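Local coordinates for Lin1840 protein (PDB 4ZOC), which probably hydrolyses terminal, non-reducing beta-D-glucosyl residues with release of glucose, as a family 3 glycoside hydrolase linked to beta-1,2-glucan breakdown, at residues L252-L257 and E322-E327. The protein carries 2 engineered substitutions. Residues are numbered along the deposited sequence; the frame is centred on the assembly and turned at random.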
loop_
_atom_site.group_PDB
_atom_site.type_symbol
_atom_site.label_atom_id
_atom_site.label_comp_id
_atom_site.label_asym_id
_atom_site.label_seq_id
_atom_site.Cartn_x
_atom_site.Cartn_y
_atom_site.Cartn_z
ATOM N N LEU A 252 -16.354 15.440 -2.825
ATOM C CA LEU A 252 -16.522 14.685 -1.586
ATOM C C LEU A 252 -17.514 15.299 -0.596
ATOM O O LEU A 252 -18.333 14.624 -0.060
ATOM C CB LEU A 252 -15.153 14.504 -0.909
ATOM C CG LEU A 252 -15.155 13.742 0.432
ATOM C CD1 LEU A 252 -15.426 12.234 0.208
ATOM C CD2 LEU A 252 -13.777 13.976 1.040
ATOM N N ASN A 253 -17.362 16.590 -0.306
ATOM C CA ASN A 253 -18.152 17.206 0.746
ATOM C C ASN A 253 -19.543 17.757 0.306
ATOM O O ASN A 253 -20.519 17.746 1.091
ATOM C CB ASN A 253 -17.342 18.301 1.381
ATOM C CG ASN A 253 -16.038 17.791 1.974
ATOM O OD1 ASN A 253 -15.941 16.635 2.323
ATOM N ND2 ASN A 253 -15.054 18.671 2.116
ATOM N N ARG A 254 -19.604 18.313 -0.906
ATOM C CA ARG A 254 -20.885 18.777 -1.494
ATOM C C ARG A 254 -21.649 17.607 -2.160
ATOM O O ARG A 254 -22.764 17.330 -1.788
ATOM C CB ARG A 254 -20.680 19.919 -2.501
ATOM C CG ARG A 254 -20.111 21.184 -1.963
ATOM C CD ARG A 254 -21.143 21.929 -1.161
ATOM N NE ARG A 254 -20.625 23.203 -0.703
ATOM C CZ ARG A 254 -21.308 24.081 0.004
ATOM N NH1 ARG A 254 -22.526 23.750 0.428
ATOM N NH2 ARG A 254 -20.712 25.205 0.367
ATOM N N ASP A 255 -21.074 16.909 -3.135
ATOM C CA ASP A 255 -21.823 15.840 -3.832
ATOM C C ASP A 255 -22.103 14.616 -2.977
ATOM O O ASP A 255 -23.219 14.142 -2.914
ATOM C CB ASP A 255 -21.097 15.451 -5.129
ATOM C CG ASP A 255 -20.925 16.573 -6.108
ATOM O OD1 ASP A 255 -21.332 17.666 -5.927
ATOM O OD2 ASP A 255 -20.442 16.329 -7.189
ATOM N N VAL A 256 -21.061 14.079 -2.309
ATOM C CA VAL A 256 -21.190 12.833 -1.536
ATOM C C VAL A 256 -21.801 13.088 -0.153
ATOM O O VAL A 256 -22.839 12.511 0.194
ATOM C CB VAL A 256 -19.862 12.067 -1.462
ATOM C CG1 VAL A 256 -20.019 10.780 -0.649
ATOM C CG2 VAL A 256 -19.328 11.761 -2.899
ATOM N N LEU A 257 -21.137 13.931 0.673
ATOM C CA LEU A 257 -21.618 14.099 2.061
ATOM C C LEU A 257 -22.930 14.827 2.147
ATOM O O LEU A 257 -23.897 14.321 2.679
ATOM C CB LEU A 257 -20.560 14.884 2.825
ATOM C CG LEU A 257 -20.884 15.278 4.271
ATOM C CD1 LEU A 257 -21.011 14.011 5.071
ATOM C CD2 LEU A 257 -19.790 16.191 4.833
ATOM N N GLU A 322 -21.852 35.502 -0.833
ATOM C CA GLU A 322 -22.299 35.613 0.547
ATOM C C GLU A 322 -23.312 34.519 0.936
ATOM O O GLU A 322 -23.449 34.190 2.108
ATOM C CB GLU A 322 -22.839 37.024 0.812
ATOM C CG GLU A 322 -22.889 37.369 2.299
ATOM C CD GLU A 322 -23.189 38.814 2.576
ATOM O OE1 GLU A 322 -23.214 39.611 1.627
ATOM O OE2 GLU A 322 -23.363 39.166 3.749
ATOM N N ASN A 323 -24.056 33.957 -0.015
ATOM C CA ASN A 323 -25.043 32.947 0.337
ATOM C C ASN A 323 -24.378 31.707 0.907
ATOM O O ASN A 323 -24.955 31.029 1.729
ATOM C CB ASN A 323 -25.833 32.480 -0.876
ATOM C CG ASN A 323 -26.651 33.593 -1.473
ATOM O OD1 ASN A 323 -27.151 34.475 -0.753
ATOM N ND2 ASN A 323 -26.722 33.621 -2.782
ATOM N N LEU A 324 -23.199 31.353 0.430
ATOM C CA LEU A 324 -22.519 30.191 1.041
ATOM C C LEU A 324 -22.166 30.484 2.489
ATOM O O LEU A 324 -22.250 29.592 3.355
ATOM C CB LEU A 324 -21.238 29.839 0.286
ATOM C CG LEU A 324 -21.457 29.376 -1.154
ATOM C CD1 LEU A 324 -20.116 29.098 -1.801
ATOM C CD2 LEU A 324 -22.414 28.189 -1.290
ATOM N N LEU A 325 -21.679 31.694 2.754
ATOM C CA LEU A 325 -21.451 32.083 4.154
ATOM C C LEU A 325 -22.705 32.025 5.008
ATOM O O LEU A 325 -22.661 31.479 6.124
ATOM C CB LEU A 325 -20.770 33.452 4.254
ATOM C CG LEU A 325 -20.592 34.018 5.646
ATOM C CD1 LEU A 325 -19.654 33.118 6.438
ATOM C CD2 LEU A 325 -20.023 35.456 5.510
ATOM N N ASP A 326 -23.828 32.543 4.488
ATOM C CA ASP A 326 -25.092 32.457 5.224
ATOM C C ASP A 326 -25.521 31.018 5.531
ATOM O O ASP A 326 -26.187 30.699 6.559
ATOM C CB ASP A 326 -26.211 33.159 4.462
ATOM C CG ASP A 326 -26.001 34.639 4.368
ATOM O OD1 ASP A 326 -25.052 35.198 4.970
ATOM O OD2 ASP A 326 -26.737 35.268 3.596
ATOM N N GLU A 327 -25.206 30.136 4.615
ATOM C CA GLU A 327 -25.562 28.718 4.808
ATOM C C GLU A 327 -24.733 28.128 5.945
ATOM O O GLU A 327 -25.280 27.421 6.778
ATOM C CB GLU A 327 -25.426 27.902 3.486
ATOM C CG GLU A 327 -26.557 28.247 2.493
ATOM C CD GLU A 327 -26.275 27.943 1.031
ATOM O OE1 GLU A 327 -25.396 27.102 0.729
ATOM O OE2 GLU A 327 -26.992 28.541 0.178
HETATM O O HOH W 1 -21.509 26.844 2.657
#
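R254 reaches across to L324 from one helix to another, between backbones that stay well apart: the CA atoms of R254 and L324, the nearest pair, are 11.8 Å from each other. The turn at 252-257 is of the wider pi type, with L257 N bonded to L252 O at 3.0 Å, whereas 322-327 winds as an ordinary alpha helix, D326 N donating to E322 O and E327 N to N323 O. A gap of this width suits arginine, whose long chain can cross it and still deliver several N-H groups. The chain bends at chi2 (-74°) and then runs extended through chi3 (-176°), carrying the guanidinium outward to the second helix. There R254 NH2 lies 3.8 Å from L324 CD2, a van der Waals contact in which the leucine's branched end offers a methyl obliquely to the guanidinium. Both helices belong to the TIM-barrel domain of this family 3 enzyme; L252, N253 and L257 pack on F193 of strand 187-193, while L325 packs on helix 15-21. R254 thus links helix 250-260 to helix 322-338 at the surface, away from the glucose and magnesium sites. Its guanidinium is also held at the C-terminal end of helix 286-295, a fitting place for a cationic donor: NE donates to E295 O and NH2 to M294 O. R254 NH2 also donates to a water at 2.9 Å, and this water in turn donates to L324 O. The acid E327 may add a weak electrostatic attraction, its OE1 standing 4.4 Å from R254 NH1, beyond salt-bridge range.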